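PUA domain-containing protein (Archaeoglobus fulgidus DSM 4304, PDB 2Q07) is of unproven function but probably binds RNA, this C-terminal piece of an archaeosine synthase type 1 family member carrying its PUA domain. Local coordinates at residues M214-E219 with V293-S298; R204-D209 with E219-Y224; N259-F264 with V272-M277; Y179-T184 with N229-E234. All blocks are in the same frame, centred on the assembly; numbering follows the deposited sequence.

Contact 1: M214-E219 with V293-S298; sequences MLDIYE and VKRKFS
Arg-295 reaches from the last strand of the PUA domain toward Asp-216 and Tyr-218. From CB the chain runs to CG beside Val-272, then to CD, 3.9 Å from Tyr-218 CD2. A bend at chi3 (85°) lays the guanidinium beside the phenol ring, the two planes 28° apart. NE comes 3.5 Å from Tyr-218 CE2 and CZ 3.6 Å from the same carbon, which lies over one guanidinium face; the opposite face meets Lys-294 CB, and Ile-217 O lies at the edge. At the tip, NH2 sits 2.8 Å from Asp-216 OD2, a salt bridge whose bent N-H angle makes it weak as a hydrogen bond. Lys-294 NZ makes a long, weak bond to the same oxygen, and a separate salt bridge to Asp-209 OD2. Farther along, Glu-219 CG lies over the Phe-297 ring, 3.9 Å from its centroid and 15° off the normal, a CH-pi contact. With an alanine in place of Phe-297 the ring face is gone, and the Glu-219 side chain would probably be less firmly placed, with a gap opened beside it. Lys-294 and Arg-295 both face Val-272, a classic beta bulge that sends two successive cationic side chains to one carboxylate where the pre-PUA and PUA parts meet.

Contact 2: R204-D209 with E219-Y224; sequences RLARVD and EKIAAY
The flat groups met across the contact are the peptides that follow Arg-204 and Leu-205, each approached at its carbonyl oxygen. Ile-221 CD1 comes to 3.5 Å from Leu-205 O, well off the peptide plane and past the oxygen. The preceding carbonyl, that of Arg-204, meets Lys-220 NZ at its oxygen. No ring or guanidinium face takes part across the contact; the guanidinium of Arg-204 turns instead to Glu-197, its salt-bridge partner on strand 197-200.

Lys-220 divides into an apolar stem and a charged tip. A turn at chi2 (66°) folds the stem, which crosses the leucine side chain at about a right angle, with CG 3.5 Å from Leu-205 CD2. The next carbon, CD, is modelled still nearer that methyl, closer than normal packing, so the placing of this stem is doubtful. NZ then donates to Arg-204 O, but the modelled 2.3 Å is so short that the exact position of the ammonium is doubtful too. Beside it, Ile-221 CD1 also packs 4.2 Å from Ala-206 CB, and Trp-185 touches both Leu-205 and Lys-220.

Leu-205 and Ala-206 both face Leu-198, a classic beta bulge, placed where the chain turns a corner. The first turn of helix 219-227 is laid against this corner of the pre-PUA sheet. The chemistry implies a mixed grip: methyl and methylene groups do most of the covering, while the lysine charge is probably eased by a backbone carbonyl and not, within this contact, by a carboxylate, though the modelled distance is too short to be trusted.

Contact 3: N259-F264 with V272-M277; sequences NDVVVF and VGLAAM
Val-262 and Gly-273 form the antiparallel hydrogen-bonded pair of a beta hairpin, strands 261-265 and 270-275, within the PUA sheet. Val-262 N donates to Gly-273 O (3.0 Å), while Gly-273 N returns to Val-262 O over 3.1 Å and lies in the carbonyl plane. The axes of the short strand segments cross at 127°, consistent with strong twist or coiling.

The middle of the pair is buried and apolar, and differs on the two faces. On one, Val-261 CG1 stands 3.8 Å from Val-272 CG1, and Val-261 CG2 approaches Leu-274 CD2; Met-214 and Ile-217 of the pre-PUA sheet cover this side. On the other, Val-262 CG1 meets Ala-275 CB, backed by Ile-256. The Phe-264 ring, swung with chi1 at 61° toward the neighbouring strand, brings CE2 to 3.5 Å from Val-272 N, while Val-233 and Val-293 pack around its side chain.

Toward solvent the backbone pairing gives way: exposed Asn-259 bends its amide back so that ND2 rests against the leucine methyls, 3.3 Å from Leu-274 CD2, with no clear hydrogen bond to this strand. Between the two regimes, Ala-275 N donates to Asp-260 O at 2.8 Å, with an N-H...O angle of 165° and the donor nearly along the C=O axis.

Contact 4: Y179-T184 with N229-E234; sequences YQFGIT and NIYTVE
Tyr-231 carries its CG opposite the carbonyl carbon (chi1 -64°), and Phe-181 uses the same arrangement (chi1 -48°); these two torsions bring the rings together from the two sides of the contact. The tyrosine backbone helps, since its positive phi (57°) turns the chain just before strand 232-235 begins.

The rings form a T-shaped (edge-to-face) pair. The edge of Phe-181 is directed at the face of Tyr-231, with centroids 5.8 Å apart and planes almost perpendicular. The closest side-chain carbons are Phe-181 CD2 and Tyr-231 CD1 at 4.1 Å, and the former is displaced toward the rim of the tyrosine ring. One face of the phenylalanine ring is covered by Gln-180 CB, 3.8 Å above its centre. Tyr-231 also lies along the end of the helix: its CE1 is 3.5 Å from Phe-181 O, and its OH comes within 3.3 Å of Gln-180 O. A leucine in place of Tyr-231 would probably leave the Phe-181 edge without an aromatic face to meet and open a gap beside the helix end.

On the far side of Gly-182 along the chain, Ile-183 CG2 and Ile-230 CD1 touch loosely at 4.3 Å. Gly-182, at positive phi, is the residue where the chain leaves helix 168-181. Helix 219-227 ends in a Schellman motif with Asn-229 as its C-prime residue, and its Leu-225 packs on both Phe-181 and Ile-230. Phe-181 further touches Ile-217 of strand 214-217 and Val-261 of strand 261-265, placing the aromatic pair at the junction of the pre-PUA helices and sheet with the PUA strands.

From the N terminus, the chain first passes 179-184, at the end of helix 168-181, which opens contact 4. Contact 2 opens at 204-209 and closes at 219-224, a short loop lying wholly within that of contact 4, which closes at 229-234. Contact 1 opens at 214-219, before either has closed, and closes only at 293-298, so it crosses both. Contact 3 closes its hairpin inside the long loop of contact 1, in series after contacts 2 and 4. Contact 2 holds the pre-PUA part to itself and contact 3 does the same for the PUA sheet, whereas contacts 1 and 4 tie the two parts together at separate places.

Contact 1: M214-E219 with V293-S298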
loop_
_atom_site.group_PDB
_atom_site.type_symbol
_atom_site.label_atom_id
_atom_site.label_comp_id
_atom_site.label_asym_id
_atom_site.label_seq_id
_atom_site.Cartn_x
_atom_site.Cartn_y
_atom_site.Cartn_z
HETATM N N MSE A 214 -0.009 5.663 6.597
HETATM C CA MSE A 214 -1.329 5.139 6.259
HETATM C C MSE A 214 -2.215 6.295 5.827
HETATM O O MSE A 214 -1.828 7.455 5.942
HETATM C CB MSE A 214 -1.955 4.435 7.467
HETATM C CG MSE A 214 -2.451 5.376 8.554
HETATM SE SE MSE A 214 -2.851 4.460 10.225
HETATM C CE MSE A 214 -4.214 3.252 9.591
ATOM N N LEU A 215 -3.405 5.972 5.339
ATOM C CA LEU A 215 -4.351 6.986 4.893
ATOM C C LEU A 215 -5.191 7.520 6.034
ATOM O O LEU A 215 -5.646 6.756 6.881
ATOM C CB LEU A 215 -5.320 6.413 3.856
ATOM C CG LEU A 215 -4.933 6.299 2.386
ATOM C CD1 LEU A 215 -6.116 5.740 1.615
ATOM C CD2 LEU A 215 -4.543 7.656 1.840
ATOM N N ASP A 216 -5.378 8.833 6.054
ATOM C CA ASP A 216 -6.238 9.453 7.042
ATOM C C ASP A 216 -7.499 9.669 6.207
ATOM O O ASP A 216 -7.394 10.007 5.026
ATOM C CB ASP A 216 -5.683 10.807 7.504
ATOM C CG ASP A 216 -6.373 11.315 8.758
ATOM O OD1 ASP A 216 -7.434 10.756 9.110
ATOM O OD2 ASP A 216 -5.865 12.265 9.391
ATOM N N ILE A 217 -8.678 9.463 6.789
ATOM C CA ILE A 217 -9.934 9.643 6.054
ATOM C C ILE A 217 -10.806 10.725 6.671
ATOM O O ILE A 217 -10.692 11.012 7.861
ATOM C CB ILE A 217 -10.767 8.347 6.016
ATOM C CG1 ILE A 217 -11.073 7.893 7.447
ATOM C CG2 ILE A 217 -10.022 7.271 5.228
ATOM C CD1 ILE A 217 -12.034 6.717 7.541
ATOM N N TYR A 218 -11.693 11.301 5.866
ATOM C CA TYR A 218 -12.577 12.348 6.352
ATOM C C TYR A 218 -14.061 11.984 6.363
ATOM O O TYR A 218 -14.396 10.809 6.349
ATOM C CB TYR A 218 -12.279 13.641 5.598
ATOM C CG TYR A 218 -10.822 14.028 5.806
ATOM C CD1 TYR A 218 -9.827 13.562 4.941
ATOM C CD2 TYR A 218 -10.426 14.747 6.929
ATOM C CE1 TYR A 218 -8.476 13.801 5.195
ATOM C CE2 TYR A 218 -9.073 14.992 7.199
ATOM C CZ TYR A 218 -8.107 14.513 6.327
ATOM O OH TYR A 218 -6.779 14.723 6.589
ATOM N N GLU A 219 -14.943 12.980 6.386
ATOM C CA GLU A 219 -16.384 12.732 6.504
ATOM C C GLU A 219 -17.118 11.741 5.607
ATOM O O GLU A 219 -17.759 10.820 6.106
ATOM C CB GLU A 219 -17.158 14.056 6.476
ATOM C CG GLU A 219 -18.492 13.958 7.224
ATOM C CD GLU A 219 -19.398 15.171 7.035
ATOM O OE1 GLU A 219 -18.879 16.304 6.934
ATOM O OE2 GLU A 219 -20.633 14.988 7.010
ATOM N N VAL A 293 -8.700 9.906 19.342
ATOM C CA VAL A 293 -9.563 10.661 18.432
ATOM C C VAL A 293 -8.838 11.651 17.527
ATOM O O VAL A 293 -8.029 12.454 17.987
ATOM C CB VAL A 293 -10.649 11.431 19.231
ATOM C CG1 VAL A 293 -11.581 12.176 18.284
ATOM C CG2 VAL A 293 -11.417 10.469 20.095
ATOM N N LYS A 294 -9.130 11.581 16.232
ATOM C CA LYS A 294 -8.530 12.499 15.274
ATOM C C LYS A 294 -9.514 13.627 14.973
ATOM O O LYS A 294 -9.130 14.789 14.873
ATOM C CB LYS A 294 -8.155 11.782 13.969
ATOM C CG LYS A 294 -6.872 10.955 14.051
ATOM C CD LYS A 294 -6.266 10.705 12.664
ATOM C CE LYS A 294 -4.815 10.217 12.772
ATOM N NZ LYS A 294 -4.093 10.166 11.460
ATOM N N ARG A 295 -10.791 13.287 14.843
ATOM C CA ARG A 295 -11.790 14.300 14.540
ATOM C C ARG A 295 -13.205 13.745 14.679
ATOM O O ARG A 295 -13.406 12.533 14.791
ATOM C CB ARG A 295 -11.570 14.832 13.114
ATOM C CG ARG A 295 -11.922 13.833 12.009
ATOM C CD ARG A 295 -11.419 14.257 10.622
ATOM N NE ARG A 295 -10.033 13.853 10.385
ATOM C CZ ARG A 295 -8.967 14.524 10.806
ATOM N NH1 ARG A 295 -9.115 15.659 11.490
ATOM N NH2 ARG A 295 -7.749 14.050 10.562
ATOM N N LYS A 296 -14.182 14.642 14.678
ATOM C CA LYS A 296 -15.572 14.241 14.792
ATOM C C LYS A 296 -16.481 15.163 13.996
ATOM O O LYS A 296 -16.130 16.308 13.699
ATOM C CB LYS A 296 -15.995 14.208 16.263
ATOM C CG LYS A 296 -15.661 15.467 17.036
ATOM C CD LYS A 296 -16.147 15.352 18.471
ATOM C CE LYS A 296 -15.944 16.652 19.248
ATOM N NZ LYS A 296 -16.651 16.585 20.563
ATOM N N PHE A 297 -17.654 14.650 13.645
ATOM C CA PHE A 297 -18.613 15.419 12.873
ATOM C C PHE A 297 -19.974 15.479 13.586
ATOM O O PHE A 297 -20.436 14.489 14.152
ATOM C CB PHE A 297 -18.763 14.796 11.481
ATOM C CG PHE A 297 -17.471 14.257 10.914
ATOM C CD1 PHE A 297 -17.195 12.884 10.961
ATOM C CD2 PHE A 297 -16.512 15.113 10.382
ATOM C CE1 PHE A 297 -15.983 12.376 10.490
ATOM C CE2 PHE A 297 -15.286 14.610 9.903
ATOM C CZ PHE A 297 -15.026 13.239 9.958
ATOM N N SER A 298 -20.608 16.649 13.549
ATOM C CA SER A 298 -21.905 16.845 14.193
ATOM C C SER A 298 -23.056 16.439 13.286
ATOM O O SER A 298 -23.803 15.500 13.639
ATOM C CB SER A 298 -22.075 18.309 14.581
ATOM O OG SER A 298 -20.964 18.756 15.330
#

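Contact 2: R204-D209 with E219-Y224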
loop_
_atom_site.group_PDB
_atom_site.type_symbol
_atom_site.label_atom_id
_atom_site.label_comp_id
_atom_site.label_asym_id
_atom_site.label_seq_id
_atom_site.Cartn_x
_atom_site.Cartn_y
_atom_site.Cartn_z
ATOM N N ARG A 204 -11.340 17.409 1.101
ATOM C CA ARG A 204 -10.541 16.195 0.981
ATOM C C ARG A 204 -11.285 14.971 1.489
ATOM O O ARG A 204 -12.018 15.029 2.475
ATOM C CB ARG A 204 -9.214 16.348 1.719
ATOM C CG ARG A 204 -9.349 16.782 3.148
ATOM C CD ARG A 204 -8.399 17.926 3.435
ATOM N NE ARG A 204 -7.017 17.497 3.618
ATOM C CZ ARG A 204 -6.023 18.335 3.899
ATOM N NH1 ARG A 204 -6.267 19.635 4.014
ATOM N NH2 ARG A 204 -4.795 17.876 4.105
ATOM N N LEU A 205 -11.086 13.858 0.795
ATOM C CA LEU A 205 -11.715 12.596 1.145
ATOM C C LEU A 205 -10.740 11.775 1.970
ATOM O O LEU A 205 -11.129 11.043 2.879
ATOM C CB LEU A 205 -12.074 11.824 -0.133
ATOM C CG LEU A 205 -13.042 12.515 -1.100
ATOM C CD1 LEU A 205 -13.173 11.726 -2.405
ATOM C CD2 LEU A 205 -14.388 12.632 -0.426
ATOM N N ALA A 206 -9.464 11.900 1.635
ATOM C CA ALA A 206 -8.416 11.174 2.319
ATOM C C ALA A 206 -7.074 11.815 1.990
ATOM O O ALA A 206 -6.973 12.633 1.073
ATOM C CB ALA A 206 -8.429 9.702 1.866
ATOM N N ARG A 207 -6.053 11.469 2.759
ATOM C CA ARG A 207 -4.714 11.983 2.519
ATOM C C ARG A 207 -3.688 11.069 3.177
ATOM O O ARG A 207 -3.975 10.391 4.166
ATOM C CB ARG A 207 -4.556 13.417 3.053
ATOM C CG ARG A 207 -4.261 13.511 4.527
ATOM C CD ARG A 207 -3.824 14.912 4.922
ATOM N NE ARG A 207 -3.548 14.986 6.354
ATOM C CZ ARG A 207 -2.631 14.251 6.976
ATOM N NH1 ARG A 207 -1.895 13.389 6.292
ATOM N NH2 ARG A 207 -2.459 14.363 8.286
ATOM N N VAL A 208 -2.494 11.042 2.602
ATOM C CA VAL A 208 -1.422 10.216 3.128
ATOM C C VAL A 208 -0.850 10.895 4.374
ATOM O O VAL A 208 -0.557 12.084 4.353
ATOM C CB VAL A 208 -0.298 10.036 2.070
ATOM C CG1 VAL A 208 0.818 9.171 2.630
ATOM C CG2 VAL A 208 -0.874 9.422 0.797
ATOM N N ASP A 209 -0.731 10.137 5.458
ATOM C CA ASP A 209 -0.165 10.634 6.706
ATOM C C ASP A 209 1.240 10.035 6.741
ATOM O O ASP A 209 1.405 8.857 7.060
ATOM C CB ASP A 209 -0.982 10.117 7.895
ATOM C CG ASP A 209 -0.463 10.614 9.239
ATOM O OD1 ASP A 209 0.771 10.729 9.427
ATOM O OD2 ASP A 209 -1.298 10.872 10.125
ATOM N N GLU A 219 -14.943 12.980 6.386
ATOM C CA GLU A 219 -16.384 12.732 6.504
ATOM C C GLU A 219 -17.118 11.741 5.607
ATOM O O GLU A 219 -17.759 10.820 6.106
ATOM C CB GLU A 219 -17.158 14.056 6.476
ATOM C CG GLU A 219 -18.492 13.958 7.224
ATOM C CD GLU A 219 -19.398 15.171 7.035
ATOM O OE1 GLU A 219 -18.879 16.304 6.934
ATOM O OE2 GLU A 219 -20.633 14.988 7.010
ATOM N N LYS A 220 -17.050 11.934 4.298
ATOM C CA LYS A 220 -17.752 11.068 3.352
ATOM C C LYS A 220 -17.377 9.598 3.467
ATOM O O LYS A 220 -18.251 8.729 3.457
ATOM C CB LYS A 220 -17.508 11.540 1.913
ATOM C CG LYS A 220 -17.112 13.001 1.801
ATOM C CD LYS A 220 -15.739 13.217 2.443
ATOM C CE LYS A 220 -15.357 14.664 2.561
ATOM N NZ LYS A 220 -14.151 14.761 3.418
ATOM N N ILE A 221 -16.081 9.313 3.579
ATOM C CA ILE A 221 -15.632 7.933 3.686
ATOM C C ILE A 221 -16.034 7.318 5.015
ATOM O O ILE A 221 -16.577 6.221 5.037
ATOM C CB ILE A 221 -14.101 7.809 3.507
ATOM C CG1 ILE A 221 -13.720 8.250 2.092
ATOM C CG2 ILE A 221 -13.664 6.377 3.760
ATOM C CD1 ILE A 221 -12.279 7.985 1.717
ATOM N N ALA A 222 -15.753 8.025 6.109
ATOM C CA ALA A 222 -16.116 7.571 7.449
ATOM C C ALA A 222 -17.624 7.302 7.478
ATOM O O ALA A 222 -18.079 6.338 8.099
ATOM C CB ALA A 222 -15.753 8.651 8.487
ATOM N N ALA A 223 -18.380 8.166 6.801
ATOM C CA ALA A 223 -19.835 8.046 6.715
ATOM C C ALA A 223 -20.183 6.747 6.005
ATOM O O ALA A 223 -21.072 6.012 6.433
ATOM C CB ALA A 223 -20.423 9.235 5.949
ATOM N N TYR A 224 -19.466 6.463 4.924
ATOM C CA TYR A 224 -19.700 5.241 4.172
ATOM C C TYR A 224 -19.396 4.021 5.034
ATOM O O TYR A 224 -20.189 3.082 5.078
ATOM C CB TYR A 224 -18.834 5.207 2.914
ATOM C CG TYR A 224 -19.007 3.936 2.120
ATOM C CD1 TYR A 224 -20.139 3.734 1.326
ATOM C CD2 TYR A 224 -18.052 2.922 2.176
ATOM C CE1 TYR A 224 -20.316 2.557 0.607
ATOM C CE2 TYR A 224 -18.219 1.736 1.459
ATOM C CZ TYR A 224 -19.351 1.563 0.677
ATOM O OH TYR A 224 -19.514 0.400 -0.043
#

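Contact 3: N259-F264 with V272-M277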
loop_
_atom_site.group_PDB
_atom_site.type_symbol
_atom_site.label_atom_id
_atom_site.label_comp_id
_atom_site.label_asym_id
_atom_site.label_seq_id
_atom_site.Cartn_x
_atom_site.Cartn_y
_atom_site.Cartn_z
ATOM N N ASN A 259 -3.537 -0.435 15.717
ATOM C CA ASN A 259 -3.323 0.753 14.883
ATOM C C ASN A 259 -4.284 0.980 13.710
ATOM O O ASN A 259 -3.945 1.690 12.766
ATOM C CB ASN A 259 -1.880 0.771 14.355
ATOM C CG ASN A 259 -1.306 2.182 14.256
ATOM O OD1 ASN A 259 -0.207 2.384 13.733
ATOM N ND2 ASN A 259 -2.044 3.162 14.769
ATOM N N ASP A 260 -5.479 0.401 13.761
ATOM C CA ASP A 260 -6.442 0.595 12.678
ATOM C C ASP A 260 -7.210 1.906 12.800
ATOM O O ASP A 260 -7.448 2.398 13.905
ATOM C CB ASP A 260 -7.461 -0.553 12.635
ATOM C CG ASP A 260 -6.946 -1.763 11.886
ATOM O OD1 ASP A 260 -5.907 -1.638 11.200
ATOM O OD2 ASP A 260 -7.587 -2.835 11.974
ATOM N N VAL A 261 -7.578 2.476 11.657
ATOM C CA VAL A 261 -8.372 3.694 11.647
ATOM C C VAL A 261 -9.800 3.181 11.809
ATOM O O VAL A 261 -10.246 2.300 11.061
ATOM C CB VAL A 261 -8.255 4.468 10.307
ATOM C CG1 VAL A 261 -9.275 5.602 10.264
ATOM C CG2 VAL A 261 -6.862 5.040 10.155
ATOM N N VAL A 262 -10.507 3.713 12.798
ATOM C CA VAL A 262 -11.872 3.290 13.050
ATOM C C VAL A 262 -12.810 4.485 13.040
ATOM O O VAL A 262 -12.384 5.629 13.166
ATOM C CB VAL A 262 -11.993 2.564 14.418
ATOM C CG1 VAL A 262 -11.060 1.355 14.453
ATOM C CG2 VAL A 262 -11.678 3.520 15.557
ATOM N N VAL A 263 -14.096 4.207 12.875
ATOM C CA VAL A 263 -15.106 5.243 12.861
ATOM C C VAL A 263 -16.014 4.998 14.057
ATOM O O VAL A 263 -16.755 4.012 14.084
ATOM C CB VAL A 263 -15.941 5.188 11.568
ATOM C CG1 VAL A 263 -17.096 6.170 11.650
ATOM C CG2 VAL A 263 -15.054 5.487 10.366
ATOM N N PHE A 264 -15.934 5.880 15.051
ATOM C CA PHE A 264 -16.757 5.770 16.252
ATOM C C PHE A 264 -18.040 6.578 16.065
ATOM O O PHE A 264 -18.105 7.446 15.193
ATOM C CB PHE A 264 -15.978 6.271 17.477
ATOM C CG PHE A 264 -15.552 7.716 17.391
ATOM C CD1 PHE A 264 -16.434 8.745 17.731
ATOM C CD2 PHE A 264 -14.265 8.046 16.980
ATOM C CE1 PHE A 264 -16.038 10.084 17.664
ATOM C CE2 PHE A 264 -13.855 9.372 16.905
ATOM C CZ PHE A 264 -14.744 10.399 17.249
ATOM N N VAL A 272 -13.531 9.983 13.474
ATOM C CA VAL A 272 -12.409 9.184 13.005
ATOM C C VAL A 272 -11.350 9.144 14.100
ATOM O O VAL A 272 -11.133 10.138 14.786
ATOM C CB VAL A 272 -11.788 9.817 11.736
ATOM C CG1 VAL A 272 -10.553 9.040 11.314
ATOM C CG2 VAL A 272 -12.812 9.842 10.609
ATOM N N GLY A 273 -10.707 7.992 14.261
ATOM C CA GLY A 273 -9.663 7.856 15.260
ATOM C C GLY A 273 -8.756 6.666 14.998
ATOM O O GLY A 273 -8.951 5.913 14.042
ATOM N N LEU A 274 -7.744 6.505 15.843
ATOM C CA LEU A 274 -6.808 5.391 15.735
ATOM C C LEU A 274 -7.048 4.433 16.891
ATOM O O LEU A 274 -6.855 4.794 18.054
ATOM C CB LEU A 274 -5.360 5.877 15.800
ATOM C CG LEU A 274 -4.595 6.122 14.502
ATOM C CD1 LEU A 274 -3.160 6.469 14.857
ATOM C CD2 LEU A 274 -4.627 4.883 13.607
ATOM N N ALA A 275 -7.473 3.219 16.576
ATOM C CA ALA A 275 -7.725 2.221 17.605
ATOM C C ALA A 275 -6.439 1.940 18.380
ATOM O O ALA A 275 -5.356 1.902 17.806
ATOM C CB ALA A 275 -8.250 0.945 16.969
ATOM N N ALA A 276 -6.557 1.758 19.690
ATOM C CA ALA A 276 -5.391 1.472 20.519
ATOM C C ALA A 276 -5.394 -0.002 20.894
ATOM O O ALA A 276 -4.354 -0.569 21.218
ATOM C CB ALA A 276 -5.403 2.347 21.781
HETATM N N MSE A 277 -6.572 -0.615 20.851
HETATM C CA MSE A 277 -6.715 -2.030 21.169
HETATM C C MSE A 277 -7.616 -2.728 20.148
HETATM O O MSE A 277 -8.293 -2.077 19.347
HETATM C CB MSE A 277 -7.274 -2.210 22.590
HETATM C CG MSE A 277 -8.504 -1.369 22.912
HETATM SE SE MSE A 277 -9.158 -1.645 24.724
HETATM C CE MSE A 277 -7.876 -0.567 25.683
#

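Contact 4: Y179-T184 with N229-E234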
loop_
_atom_site.group_PDB
_atom_site.type_symbol
_atom_site.label_atom_id
_atom_site.label_comp_id
_atom_site.label_asym_id
_atom_site.label_seq_id
_atom_site.Cartn_x
_atom_site.Cartn_y
_atom_site.Cartn_z
ATOM N N TYR A 179 -6.432 -1.757 1.134
ATOM C CA TYR A 179 -5.633 -2.342 2.203
ATOM C C TYR A 179 -6.262 -2.089 3.588
ATOM O O TYR A 179 -6.583 -3.020 4.330
ATOM C CB TYR A 179 -4.220 -1.738 2.161
ATOM C CG TYR A 179 -3.235 -2.363 3.123
ATOM C CD1 TYR A 179 -2.396 -3.399 2.715
ATOM C CD2 TYR A 179 -3.158 -1.935 4.450
ATOM C CE1 TYR A 179 -1.510 -3.998 3.596
ATOM C CE2 TYR A 179 -2.271 -2.529 5.348
ATOM C CZ TYR A 179 -1.453 -3.562 4.910
ATOM O OH TYR A 179 -0.594 -4.176 5.783
ATOM N N GLN A 180 -6.443 -0.817 3.915
ATOM C CA GLN A 180 -6.985 -0.405 5.211
ATOM C C GLN A 180 -8.463 -0.639 5.483
ATOM O O GLN A 180 -8.832 -0.982 6.604
ATOM C CB GLN A 180 -6.689 1.074 5.436
ATOM C CG GLN A 180 -5.218 1.414 5.431
ATOM C CD GLN A 180 -4.977 2.905 5.427
ATOM O OE1 GLN A 180 -5.497 3.627 6.273
ATOM N NE2 GLN A 180 -4.177 3.373 4.479
ATOM N N PHE A 181 -9.306 -0.466 4.472
ATOM C CA PHE A 181 -10.748 -0.611 4.670
ATOM C C PHE A 181 -11.464 -1.596 3.760
ATOM O O PHE A 181 -12.656 -1.848 3.944
ATOM C CB PHE A 181 -11.420 0.761 4.519
ATOM C CG PHE A 181 -10.749 1.853 5.294
ATOM C CD1 PHE A 181 -10.070 2.874 4.631
ATOM C CD2 PHE A 181 -10.778 1.856 6.684
ATOM C CE1 PHE A 181 -9.430 3.879 5.334
ATOM C CE2 PHE A 181 -10.136 2.864 7.407
ATOM C CZ PHE A 181 -9.461 3.876 6.729
ATOM N N GLY A 182 -10.761 -2.147 2.774
ATOM C CA GLY A 182 -11.403 -3.091 1.884
ATOM C C GLY A 182 -12.440 -2.424 1.007
ATOM O O GLY A 182 -13.443 -3.042 0.648
ATOM N N ILE A 183 -12.219 -1.151 0.678
ATOM C CA ILE A 183 -13.133 -0.416 -0.197
ATOM C C ILE A 183 -12.291 0.418 -1.157
ATOM O O ILE A 183 -11.059 0.435 -1.070
ATOM C CB ILE A 183 -14.056 0.587 0.570
ATOM C CG1 ILE A 183 -13.259 1.831 0.984
ATOM C CG2 ILE A 183 -14.678 -0.076 1.797
ATOM C CD1 ILE A 183 -14.088 2.870 1.737
ATOM N N THR A 184 -12.966 1.108 -2.069
ATOM C CA THR A 184 -12.296 1.992 -3.000
ATOM C C THR A 184 -13.152 3.244 -3.145
ATOM O O THR A 184 -14.308 3.259 -2.728
ATOM C CB THR A 184 -12.085 1.347 -4.382
ATOM O OG1 THR A 184 -11.175 2.161 -5.134
ATOM C CG2 THR A 184 -13.403 1.223 -5.141
ATOM N N ASN A 229 -21.415 -0.460 8.400
ATOM C CA ASN A 229 -21.070 -0.956 9.722
ATOM C C ASN A 229 -19.767 -1.747 9.781
ATOM O O ASN A 229 -19.724 -2.842 10.348
ATOM C CB ASN A 229 -22.210 -1.815 10.267
ATOM C CG ASN A 229 -22.592 -1.439 11.681
ATOM O OD1 ASN A 229 -21.765 -1.489 12.592
ATOM N ND2 ASN A 229 -23.852 -1.049 11.873
ATOM N N ILE A 230 -18.709 -1.197 9.189
ATOM C CA ILE A 230 -17.398 -1.841 9.210
ATOM C C ILE A 230 -16.359 -0.890 9.816
ATOM O O ILE A 230 -16.390 0.319 9.568
ATOM C CB ILE A 230 -16.955 -2.289 7.788
ATOM C CG1 ILE A 230 -17.020 -1.118 6.810
ATOM C CG2 ILE A 230 -17.858 -3.428 7.306
ATOM C CD1 ILE A 230 -16.507 -1.464 5.417
ATOM N N TYR A 231 -15.444 -1.443 10.611
ATOM C CA TYR A 231 -14.421 -0.649 11.288
ATOM C C TYR A 231 -15.099 0.421 12.136
ATOM O O TYR A 231 -14.571 1.517 12.331
ATOM C CB TYR A 231 -13.481 0.018 10.281
ATOM C CG TYR A 231 -12.674 -0.963 9.470
ATOM C CD1 TYR A 231 -13.041 -1.289 8.162
ATOM C CD2 TYR A 231 -11.556 -1.590 10.020
ATOM C CE1 TYR A 231 -12.311 -2.220 7.421
ATOM C CE2 TYR A 231 -10.822 -2.521 9.291
ATOM C CZ TYR A 231 -11.206 -2.832 7.991
ATOM O OH TYR A 231 -10.486 -3.757 7.266
ATOM N N THR A 232 -16.276 0.080 12.641
ATOM C CA THR A 232 -17.063 0.990 13.454
ATOM C C THR A 232 -17.084 0.588 14.920
ATOM O O THR A 232 -16.946 -0.588 15.267
ATOM C CB THR A 232 -18.512 1.058 12.941
ATOM O OG1 THR A 232 -19.009 -0.271 12.740
ATOM C CG2 THR A 232 -18.579 1.819 11.621
ATOM N N VAL A 233 -17.252 1.584 15.780
ATOM C CA VAL A 233 -17.310 1.360 17.210
ATOM C C VAL A 233 -18.390 2.274 17.786
ATOM O O VAL A 233 -18.396 3.490 17.549
ATOM C CB VAL A 233 -15.939 1.648 17.886
ATOM C CG1 VAL A 233 -14.799 1.125 17.012
ATOM C CG2 VAL A 233 -15.771 3.119 18.141
ATOM N N GLU A 234 -19.327 1.678 18.511
ATOM C CA GLU A 234 -20.404 2.440 19.127
ATOM C C GLU A 234 -19.925 2.879 20.496
ATOM O O GLU A 234 -19.371 2.079 21.242
ATOM C CB GLU A 234 -21.654 1.579 19.269
ATOM C CG GLU A 234 -22.854 2.329 19.816
ATOM C CD GLU A 234 -24.049 1.425 20.028
ATOM O OE1 GLU A 234 -24.339 0.602 19.129
ATOM O OE2 GLU A 234 -24.700 1.539 21.088
#